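Local coordinates for protein ribokinase, putative (Burkholderia thailandensis, PDB 3B1N) that acts as a nucleoside kinase of the pfkB (ribokinase) family, probably transferring phosphate from a nucleotide to its substrate, and here holds ADP and the nucleoside analogue mizoribine, at residues Gly51-Ala56 and Cys251-Arg256; Gly257-Gly262 and Arg274-Met279. All coordinates share one frame; numbering follows the deposited sequence.

Contacts 1 and 2 are both buried, and they follow each other along helix 251-264. Its first turns pack on helix 49-59 in contact 1; its later turns pack antiparallel on helix 269-284 in contact 2. The centres lie about 9 Å apart, and Ala-254, Phe-255 and Ile-53 of contact 1 touch Met-279, Ala-276 and Leu-260 of contact 2, respectively. Contact 1, its centre about 5 Å from that of the chain, is polar where it meets mizoribine and the ADP phosphate. Contact 2, centred farther out at about 11 Å and including the partly exposed Tyr-261, is joined by apolar side chains and a bare glycine backbone, and meets ADP at the ribose, through Ser-277.

Contact 1 (Gly51-Ala56 and Cys251-Arg256); sequences GNIAYA and CGDAFR. With ADP (adenosine-5'-diphosphate), chain G; MZR (5-hydroxy-1-(beta-D-ribofuranosyl)-1H-imidazole-4-carboxamide), chain F.
This is a buried helix-helix contact in the active-site cleft, where helix 49-59 meets the start of helix 251-264 with the axes 7.5 Å apart at -45°. Asn-52 ND2 gives a nearly straight hydrogen bond (168°) to Asp-253 OD2 at 2.9 Å, in its own amide plane and onto the anti lone pair of the oxygen. Both side chains set CG beside their own backbone N, opposite the carbonyl carbon, and amide and carboxylate planes stand 46° apart. ND2 also donates to MZR O3' at 3.0 Å, so a primary amide, with two N-H groups, suits this place; Gln-290 holds its OD1. Asp-253 OD2 accepts a hydrogen bond from MZR O5' at 2.7 Å. Behind this polar face lies Ile-53, its CG1 3.6 Å from Asp-253 O and 4.1 Å from Arg-256 CB. Small Ala-56 lets the helices close in, with CB 3.7 Å from Ala-254 O. Arg-256 brings NH1 back to Gly-252 O from above the carbonyl plane, on the face opposite the helical donor Arg-256 N, while NE forms a salt bridge with Asp-166. Gly-252 N bonds ADP O3B at 2.8 Å, consistent with the anion hole of the pfkB-family Gly-x-Gly-Asp motif. One carboxylate oxygen thus reads both the nucleoside O5' and the amide holding O3', consistent with the family's conserved aspartate at the hydroxyl to be phosphorylated.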
ATOM      1  N   GLY B  51      14.658   8.383  12.523  1.00  8.66           N
ATOM      2  CA  GLY B  51      14.049   8.162  13.842  1.00  9.43           C
ATOM      3  C   GLY B  51      14.306   6.695  14.234  1.00  8.50           C
ATOM      4  O   GLY B  51      14.661   6.408  15.400  1.00 10.38           O
ATOM      5  N   ASN B  52      14.065   5.783  13.296  1.00  8.98           N
ATOM      6  CA  ASN B  52      14.194   4.346  13.620  1.00  7.71           C
ATOM      7  C   ASN B  52      15.617   3.951  13.974  1.00  8.93           C
ATOM      8  O   ASN B  52      15.844   3.226  14.944  1.00  8.67           O
ATOM      9  CB  ASN B  52      13.742   3.530  12.403  1.00  7.71           C
ATOM     10  CG  ASN B  52      12.262   3.762  12.042  1.00  9.18           C
ATOM     11  OD1 ASN B  52      11.446   4.247  12.827  1.00  8.81           O
ATOM     12  ND2 ASN B  52      11.922   3.314  10.831  1.00  8.94           N
ATOM     13  N   ILE B  53      16.569   4.434  13.187  1.00  9.03           N
ATOM     14  CA  ILE B  53      17.958   4.033  13.399  1.00  7.63           C
ATOM     15  C   ILE B  53      18.438   4.643  14.697  1.00  8.46           C
ATOM     16  O   ILE B  53      19.119   3.955  15.466  1.00  9.15           O
ATOM     17  CB  ILE B  53      18.841   4.466  12.193  1.00  8.09           C
ATOM     18  CG1 ILE B  53      18.480   3.659  10.940  1.00  9.12           C
ATOM     19  CG2 ILE B  53      20.361   4.311  12.557  1.00  8.30           C
ATOM     20  CD1 ILE B  53      19.021   4.296   9.665  1.00 11.58           C
ATOM     21  N   ALA B  54      18.104   5.920  14.927  1.00  8.62           N
ATOM     22  CA  ALA B  54      18.504   6.541  16.197  1.00  8.55           C
ATOM     23  C   ALA B  54      17.866   5.839  17.370  1.00  8.80           C
ATOM     24  O   ALA B  54      18.488   5.718  18.431  1.00  9.72           O
ATOM     25  CB  ALA B  54      18.157   8.016  16.208  1.00  9.78           C
ATOM     26  N   TYR B  55      16.606   5.401  17.245  1.00  9.66           N
ATOM     27  CA  TYR B  55      15.929   4.732  18.371  1.00  8.59           C
ATOM     28  C   TYR B  55      16.727   3.460  18.744  1.00  9.15           C
ATOM     29  O   TYR B  55      16.930   3.198  19.939  1.00  8.51           O
ATOM     30  CB  TYR B  55      14.479   4.402  17.965  1.00  9.26           C
ATOM     31  CG  TYR B  55      13.711   3.673  19.042  1.00  9.79           C
ATOM     32  CD1 TYR B  55      13.182   4.367  20.125  1.00 11.19           C
ATOM     33  CD2 TYR B  55      13.550   2.308  18.966  1.00 10.87           C
ATOM     34  CE1 TYR B  55      12.519   3.694  21.152  1.00 10.87           C
ATOM     35  CE2 TYR B  55      12.848   1.626  19.983  1.00 10.69           C
ATOM     36  CZ  TYR B  55      12.363   2.321  21.044  1.00 11.62           C
ATOM     37  OH  TYR B  55      11.677   1.689  22.080  1.00 13.55           O
ATOM     38  N   ALA B  56      17.133   2.690  17.745  1.00  7.62           N
ATOM     39  CA  ALA B  56      17.924   1.479  17.972  1.00  7.78           C
ATOM     40  C   ALA B  56      19.267   1.791  18.627  1.00  9.18           C
ATOM     41  O   ALA B  56      19.627   1.146  19.619  1.00  9.28           O
ATOM     42  CB  ALA B  56      18.120   0.704  16.688  1.00  7.62           C
ATOM     43  N   CYS B 251      12.758  -3.284  10.290  1.00  9.75           N
ATOM     44  CA  CYS B 251      13.809  -4.281  10.713  1.00  8.78           C
ATOM     45  C   CYS B 251      15.191  -3.879  10.236  1.00  9.42           C
ATOM     46  O   CYS B 251      16.162  -3.970  11.036  1.00  8.25           O
ATOM     47  CB  CYS B 251      13.516  -5.652  10.161  1.00  9.79           C
ATOM     48  SG  CYS B 251      12.254  -6.549  11.094  1.00 10.82           S
ATOM     49  N   GLY B 252      15.311  -3.378   8.990  1.00  8.81           N
ATOM     50  CA  GLY B 252      16.617  -2.970   8.477  1.00  8.80           C
ATOM     51  C   GLY B 252      17.143  -1.777   9.299  1.00  9.10           C
ATOM     52  O   GLY B 252      18.354  -1.652   9.511  1.00 10.26           O
ATOM     53  N   ASP B 253      16.273  -0.869   9.721  1.00  9.58           N
ATOM     54  CA  ASP B 253      16.736   0.280  10.494  1.00  9.19           C
ATOM     55  C   ASP B 253      17.229  -0.138  11.878  1.00  9.39           C
ATOM     56  O   ASP B 253      18.233   0.416  12.386  1.00  9.00           O
ATOM     57  CB  ASP B 253      15.588   1.285  10.614  1.00  9.06           C
ATOM     58  CG  ASP B 253      15.316   2.011   9.302  1.00 12.66           C
ATOM     59  OD1 ASP B 253      16.193   2.054   8.425  1.00 13.65           O
ATOM     60  OD2 ASP B 253      14.194   2.505   9.133  1.00 13.39           O
ATOM     61  N   ALA B 254      16.529  -1.091  12.503  1.00  8.37           N
ATOM     62  CA  ALA B 254      16.980  -1.608  13.806  1.00  7.96           C
ATOM     63  C   ALA B 254      18.370  -2.230  13.608  1.00  8.78           C
ATOM     64  O   ALA B 254      19.291  -2.026  14.427  1.00  9.19           O
ATOM     65  CB  ALA B 254      15.981  -2.630  14.365  1.00  8.32           C
ATOM     66  N   PHE B 255      18.509  -3.034  12.562  1.00  7.90           N
ATOM     67  CA  PHE B 255      19.796  -3.647  12.179  1.00  8.81           C
ATOM     68  C   PHE B 255      20.866  -2.579  12.025  1.00  9.28           C
ATOM     69  O   PHE B 255      21.971  -2.697  12.566  1.00  9.89           O
ATOM     70  CB  PHE B 255      19.556  -4.466  10.879  1.00  8.62           C
ATOM     71  CG  PHE B 255      20.762  -5.220  10.382  1.00  7.87           C
ATOM     72  CD1 PHE B 255      20.878  -6.616  10.558  1.00  9.32           C
ATOM     73  CD2 PHE B 255      21.756  -4.548   9.671  1.00 10.84           C
ATOM     74  CE1 PHE B 255      22.035  -7.287  10.036  1.00 10.86           C
ATOM     75  CE2 PHE B 255      22.857  -5.216   9.155  1.00 10.99           C
ATOM     76  CZ  PHE B 255      23.001  -6.584   9.362  1.00 11.47           C
ATOM     77  N   ARG B 256      20.560  -1.519  11.298  1.00  9.61           N
ATOM     78  CA  ARG B 256      21.580  -0.455  11.097  1.00  9.68           C
ATOM     79  C   ARG B 256      21.971   0.206  12.419  1.00 10.15           C
ATOM     80  O   ARG B 256      23.170   0.515  12.591  1.00 10.29           O
ATOM     81  CB  ARG B 256      21.030   0.583  10.099  1.00 10.32           C
ATOM     82  CG  ARG B 256      21.150   0.060   8.681  1.00 13.32           C
ATOM     83  CD  ARG B 256      20.107   0.736   7.808  1.00 17.30           C
ATOM     84  NE  ARG B 256      20.133   0.274   6.430  1.00 20.15           N
ATOM     85  CZ  ARG B 256      19.802  -0.962   6.023  1.00 18.99           C
ATOM     86  NH1 ARG B 256      19.519  -1.931   6.876  1.00 19.06           N
ATOM     87  NH2 ARG B 256      19.826  -1.242   4.752  1.00 19.92           N
TER
HETATM   88  PB  ADP G 402      14.597  -4.199   5.502  1.00 12.87           P
HETATM   89  O1B ADP G 402      13.965  -4.637   4.189  1.00 20.07           O
HETATM   90  O2B ADP G 402      15.620  -3.137   5.238  1.00 15.69           O
HETATM   91  O3B ADP G 402      13.755  -3.850   6.678  1.00 12.80           O
HETATM   92  PA  ADP G 402      15.372  -7.037   6.088  1.00 11.76           P
HETATM   93  O1A ADP G 402      13.932  -7.501   5.825  1.00 12.78           O
HETATM   94  O2A ADP G 402      16.490  -7.596   5.261  1.00 12.19           O
HETATM   95  O3A ADP G 402      15.558  -5.473   5.957  1.00 14.35           O
HETATM   96  O5' ADP G 402      15.522  -7.335   7.616  1.00 10.82           O
HETATM   97  C5' ADP G 402      16.707  -6.833   8.245  1.00 10.81           C
HETATM   98  C4' ADP G 402      17.243  -7.753   9.332  1.00  9.30           C
HETATM   99  O4' ADP G 402      16.238  -7.910  10.356  1.00 10.44           O
HETATM  100  C3' ADP G 402      17.565  -9.187   8.846  1.00 11.39           C
HETATM  101  O3' ADP G 402      18.863  -9.253   8.235  1.00 12.01           O
HETATM  102  C2' ADP G 402      17.359  -9.966  10.120  1.00 11.27           C
HETATM  103  O2' ADP G 402      18.548  -9.893  10.936  1.00 11.50           O
HETATM  104  C1' ADP G 402      16.244  -9.252  10.831  1.00 11.81           C
HETATM  105  N9  ADP G 402      14.945  -9.865  10.438  1.00 11.55           N
HETATM  106  C8  ADP G 402      14.093  -9.526   9.418  1.00 12.61           C
HETATM  107  N7  ADP G 402      13.032 -10.396   9.384  1.00 11.64           N
HETATM  108  C5  ADP G 402      13.253 -11.313  10.314  1.00 11.95           C
HETATM  109  C6  ADP G 402      12.557 -12.515  10.766  1.00 13.91           C
HETATM  110  N6  ADP G 402      11.392 -12.850  10.143  1.00 15.72           N
HETATM  111  N1  ADP G 402      13.080 -13.215  11.756  1.00 13.64           N
HETATM  112  C2  ADP G 402      14.240 -12.869  12.364  1.00 15.35           C
HETATM  113  N3  ADP G 402      14.915 -11.767  12.011  1.00 13.61           N
HETATM  114  C4  ADP G 402      14.500 -10.992  11.010  1.00 11.38           C
HETATM  115  N1  MZR F 401      12.108   8.246   1.848  1.00 14.83           N
HETATM  116  O3  MZR F 401      11.965   7.361   4.490  1.00 13.76           O
HETATM  117  C4  MZR F 401      11.033   6.490   3.886  1.00 13.32           C
HETATM  118  C5  MZR F 401      10.678   6.472   2.485  1.00 13.51           C
HETATM  119  C6  MZR F 401      11.202   7.368   1.452  1.00 15.14           C
HETATM  120  O6  MZR F 401      10.729   7.213   0.306  1.00 16.75           O
HETATM  121  N7  MZR F 401       9.759   5.470   2.412  1.00 12.63           N
HETATM  122  C8  MZR F 401       9.595   4.942   3.647  1.00 13.29           C
HETATM  123  N9  MZR F 401      10.377   5.566   4.575  1.00 10.91           N
HETATM  124  C1' MZR F 401      10.501   5.230   6.003  1.00 10.10           C
HETATM  125  C2' MZR F 401       9.218   5.028   6.790  1.00 10.72           C
HETATM  126  O2' MZR F 401       8.909   6.286   7.382  1.00  9.82           O
HETATM  127  C3' MZR F 401       9.603   3.885   7.762  1.00 10.89           C
HETATM  128  O3' MZR F 401       9.551   4.190   9.158  1.00  8.82           O
HETATM  129  C4' MZR F 401      10.999   3.491   7.357  1.00 11.70           C
HETATM  130  O4' MZR F 401      11.096   3.937   6.017  1.00 12.58           O
HETATM  131  C5' MZR F 401      11.194   1.995   7.433  1.00 14.07           C
HETATM  132  O5' MZR F 401      12.573   1.743   7.055  1.00 17.97           O

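Contact 2 (Gly257-Gly262 and Arg274-Met279); sequences GGLLYG and RLASLM. With ADP (adenosine-5'-diphosphate), chain G.
Gly-258 O accepts the helical hydrogen bond of Gly-262 N at 2.9 Å, and from across the contact Leu-275 CD2 packs on the same oxygen at 3.7 Å. With CG turned away from its own N (chi1 179°), Leu-275 carries that methyl over to the Gly-258 carbonyl. CD2 also meets Tyr-261 CD2 at 3.7 Å, the two side chains meeting at a slant; the Tyr-261 ring stacks with His-265 as well. Gly-258 CA lies 4.1 Å from Ala-276 CA, backbone against backbone, which explains an axis separation of 7.4 Å. Glycine suits the spot because it puts nothing beyond its CA between the helices, and Ala-276 adds only a methyl, which rests 3.7 Å from Leu-259 N and beside Leu-259 CD1. Met-279 lays its CG against Gly-258 CA at 4.2 Å. Ser-277 is the outward link to the nucleotide: its OG, opposite the backbone N (chi1 -177°) and on a side turned away from residues 257-262, accepts a long hydrogen bond from ADP O2' at 3.3 Å and is also bonded to Pro-238 O. A short side chain that can both give and take a hydrogen bond suits the ribose. The two helices are consecutive in the chain and run antiparallel at 152°, a helical hairpin. Helix 49-59 covers it on the side of Leu-260, Tyr-261 and Met-279, and helix 296-307 packs on Leu-275 and Leu-278.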
ATOM      1  N   GLY B 257      21.047   0.424  13.346  1.00  9.04           N
ATOM      2  CA  GLY B 257      21.396   0.920  14.705  1.00 10.52           C
ATOM      3  C   GLY B 257      22.416   0.005  15.366  1.00 10.78           C
ATOM      4  O   GLY B 257      23.434   0.491  15.930  1.00 10.82           O
ATOM      5  N   GLY B 258      22.191  -1.306  15.301  1.00  9.65           N
ATOM      6  CA  GLY B 258      23.143  -2.230  15.947  1.00  9.78           C
ATOM      7  C   GLY B 258      24.480  -2.219  15.248  1.00 10.83           C
ATOM      8  O   GLY B 258      25.541  -2.294  15.913  1.00 11.10           O
ATOM      9  N   LEU B 259      24.464  -2.177  13.932  1.00 10.85           N
ATOM     10  CA  LEU B 259      25.721  -2.109  13.183  1.00 10.53           C
ATOM     11  C   LEU B 259      26.506  -0.862  13.561  1.00 10.91           C
ATOM     12  O   LEU B 259      27.723  -0.965  13.806  1.00 11.57           O
ATOM     13  CB  LEU B 259      25.437  -2.137  11.699  1.00 12.95           C
ATOM     14  CG  LEU B 259      26.607  -2.678  10.907  1.00 15.97           C
ATOM     15  CD1 LEU B 259      26.660  -4.198  11.062  1.00 16.03           C
ATOM     16  CD2 LEU B 259      26.425  -2.300   9.436  1.00 18.14           C
ATOM     17  N   LEU B 260      25.844   0.303  13.618  1.00 10.88           N
ATOM     18  CA  LEU B 260      26.514   1.564  13.961  1.00  9.91           C
ATOM     19  C   LEU B 260      27.107   1.454  15.382  1.00 11.24           C
ATOM     20  O   LEU B 260      28.234   1.924  15.611  1.00 11.47           O
ATOM     21  CB  LEU B 260      25.553   2.773  13.911  1.00 11.25           C
ATOM     22  CG  LEU B 260      25.167   3.163  12.503  1.00 13.36           C
ATOM     23  CD1 LEU B 260      23.931   4.056  12.647  1.00 12.32           C
ATOM     24  CD2 LEU B 260      26.347   3.963  11.894  1.00 13.18           C
ATOM     25  N   TYR B 261      26.381   0.850  16.322  1.00 10.32           N
ATOM     26  CA  TYR B 261      26.908   0.724  17.688  1.00 10.08           C
ATOM     27  C   TYR B 261      28.169  -0.155  17.642  1.00 10.59           C
ATOM     28  O   TYR B 261      29.203   0.187  18.271  1.00 10.91           O
ATOM     29  CB  TYR B 261      25.853   0.049  18.586  1.00  9.75           C
ATOM     30  CG  TYR B 261      26.300  -0.048  20.013  1.00 11.18           C
ATOM     31  CD1 TYR B 261      26.124   1.018  20.873  1.00 12.15           C
ATOM     32  CD2 TYR B 261      26.942  -1.210  20.469  1.00 14.14           C
ATOM     33  CE1 TYR B 261      26.518   0.953  22.181  1.00 13.31           C
ATOM     34  CE2 TYR B 261      27.363  -1.289  21.802  1.00 13.93           C
ATOM     35  CZ  TYR B 261      27.138  -0.199  22.632  1.00 12.22           C
ATOM     36  OH  TYR B 261      27.545  -0.274  23.966  1.00 19.27           O
ATOM     37  N   GLY B 262      28.107  -1.269  16.905  1.00 10.42           N
ATOM     38  CA  GLY B 262      29.270  -2.183  16.819  1.00  9.96           C
ATOM     39  C   GLY B 262      30.470  -1.452  16.194  1.00 11.44           C
ATOM     40  O   GLY B 262      31.606  -1.572  16.699  1.00 11.71           O
ATOM     41  N   ARG B 274      26.140  -9.649  14.227  1.00  9.92           N
ATOM     42  CA  ARG B 274      25.208 -10.417  15.038  1.00 10.26           C
ATOM     43  C   ARG B 274      24.378  -9.499  15.930  1.00 10.22           C
ATOM     44  O   ARG B 274      23.195  -9.766  16.182  1.00 10.31           O
ATOM     45  CB  ARG B 274      25.986 -11.468  15.857  1.00 10.34           C
ATOM     46  CG  ARG B 274      26.355 -12.639  14.990  1.00 12.38           C
ATOM     47  CD  ARG B 274      27.328 -13.553  15.737  1.00 13.19           C
ATOM     48  NE  ARG B 274      27.517 -14.803  14.963  1.00 13.94           N
ATOM     49  CZ  ARG B 274      28.218 -14.890  13.834  1.00 14.47           C
ATOM     50  NH1 ARG B 274      28.805 -13.831  13.266  1.00 13.91           N
ATOM     51  NH2 ARG B 274      28.325 -16.098  13.233  1.00 17.52           N
ATOM     52  N   LEU B 275      24.978  -8.393  16.410  1.00  9.74           N
ATOM     53  CA  LEU B 275      24.200  -7.462  17.207  1.00  8.54           C
ATOM     54  C   LEU B 275      23.082  -6.835  16.344  1.00  9.70           C
ATOM     55  O   LEU B 275      21.959  -6.719  16.830  1.00 10.41           O
ATOM     56  CB  LEU B 275      25.122  -6.372  17.826  1.00  9.25           C
ATOM     57  CG  LEU B 275      24.362  -5.345  18.656  1.00 10.33           C
ATOM     58  CD1 LEU B 275      23.729  -5.958  19.916  1.00 12.75           C
ATOM     59  CD2 LEU B 275      25.352  -4.220  19.086  1.00 12.23           C
ATOM     60  N   ALA B 276      23.441  -6.418  15.136  1.00  9.62           N
ATOM     61  CA  ALA B 276      22.489  -5.839  14.173  1.00  8.92           C
ATOM     62  C   ALA B 276      21.343  -6.848  13.943  1.00  9.19           C
ATOM     63  O   ALA B 276      20.160  -6.490  13.959  1.00  8.86           O
ATOM     64  CB  ALA B 276      23.223  -5.548  12.895  1.00  7.97           C
ATOM     65  N   SER B 277      21.708  -8.104  13.693  1.00  9.04           N
ATOM     66  CA  SER B 277      20.758  -9.196  13.432  1.00  8.81           C
ATOM     67  C   SER B 277      19.819  -9.384  14.624  1.00  8.90           C
ATOM     68  O   SER B 277      18.571  -9.479  14.467  1.00  9.55           O
ATOM     69  CB  SER B 277      21.566 -10.447  13.173  1.00  9.63           C
ATOM     70  OG  SER B 277      20.653 -11.485  12.851  1.00 11.54           O
ATOM     71  N   LEU B 278      20.380  -9.328  15.827  1.00  9.08           N
ATOM     72  CA  LEU B 278      19.557  -9.405  17.031  1.00  8.94           C
ATOM     73  C   LEU B 278      18.581  -8.251  17.102  1.00  8.90           C
ATOM     74  O   LEU B 278      17.382  -8.460  17.385  1.00  9.47           O
ATOM     75  CB  LEU B 278      20.406  -9.440  18.294  1.00  9.95           C
ATOM     76  CG  LEU B 278      19.673  -9.346  19.604  1.00 10.26           C
ATOM     77  CD1 LEU B 278      18.708 -10.489  19.810  1.00 12.74           C
ATOM     78  CD2 LEU B 278      20.707  -9.304  20.739  1.00 13.64           C
ATOM     79  N   MET B 279      19.047  -7.024  16.834  1.00  8.43           N
ATOM     80  CA  MET B 279      18.091  -5.892  16.912  1.00  9.46           C
ATOM     81  C   MET B 279      16.937  -6.061  15.908  1.00  8.82           C
ATOM     82  O   MET B 279      15.799  -5.743  16.282  1.00  9.27           O
ATOM     83  CB  MET B 279      18.840  -4.587  16.644  1.00  8.56           C
ATOM     84  CG  MET B 279      19.904  -4.260  17.757  1.00 10.74           C
ATOM     85  SD  MET B 279      19.257  -3.994  19.384  1.00 11.00           S
ATOM     86  CE  MET B 279      18.565  -2.323  19.240  1.00 12.09           C
TER
HETATM   87  PB  ADP G 402      14.597  -4.199   5.502  1.00 12.87           P
HETATM   88  O1B ADP G 402      13.965  -4.637   4.189  1.00 20.07           O
HETATM   89  O2B ADP G 402      15.620  -3.137   5.238  1.00 15.69           O
HETATM   90  O3B ADP G 402      13.755  -3.850   6.678  1.00 12.80           O
HETATM   91  PA  ADP G 402      15.372  -7.037   6.088  1.00 11.76           P
HETATM   92  O1A ADP G 402      13.932  -7.501   5.825  1.00 12.78           O
HETATM   93  O2A ADP G 402      16.490  -7.596   5.261  1.00 12.19           O
HETATM   94  O3A ADP G 402      15.558  -5.473   5.957  1.00 14.35           O
HETATM   95  O5' ADP G 402      15.522  -7.335   7.616  1.00 10.82           O
HETATM   96  C5' ADP G 402      16.707  -6.833   8.245  1.00 10.81           C
HETATM   97  C4' ADP G 402      17.243  -7.753   9.332  1.00  9.30           C
HETATM   98  O4' ADP G 402      16.238  -7.910  10.356  1.00 10.44           O
HETATM   99  C3' ADP G 402      17.565  -9.187   8.846  1.00 11.39           C
HETATM  100  O3' ADP G 402      18.863  -9.253   8.235  1.00 12.01           O
HETATM  101  C2' ADP G 402      17.359  -9.966  10.120  1.00 11.27           C
HETATM  102  O2' ADP G 402      18.548  -9.893  10.936  1.00 11.50           O
HETATM  103  C1' ADP G 402      16.244  -9.252  10.831  1.00 11.81           C
HETATM  104  N9  ADP G 402      14.945  -9.865  10.438  1.00 11.55           N
HETATM  105  C8  ADP G 402      14.093  -9.526   9.418  1.00 12.61           C
HETATM  106  N7  ADP G 402      13.032 -10.396   9.384  1.00 11.64           N
HETATM  107  C5  ADP G 402      13.253 -11.313  10.314  1.00 11.95           C
HETATM  108  C6  ADP G 402      12.557 -12.515  10.766  1.00 13.91           C
HETATM  109  N6  ADP G 402      11.392 -12.850  10.143  1.00 15.72           N
HETATM  110  N1  ADP G 402      13.080 -13.215  11.756  1.00 13.64           N
HETATM  111  C2  ADP G 402      14.240 -12.869  12.364  1.00 15.35           C
HETATM  112  N3  ADP G 402      14.915 -11.767  12.011  1.00 13.61           N
HETATM  113  C4  ADP G 402      14.500 -10.992  11.010  1.00 11.38           C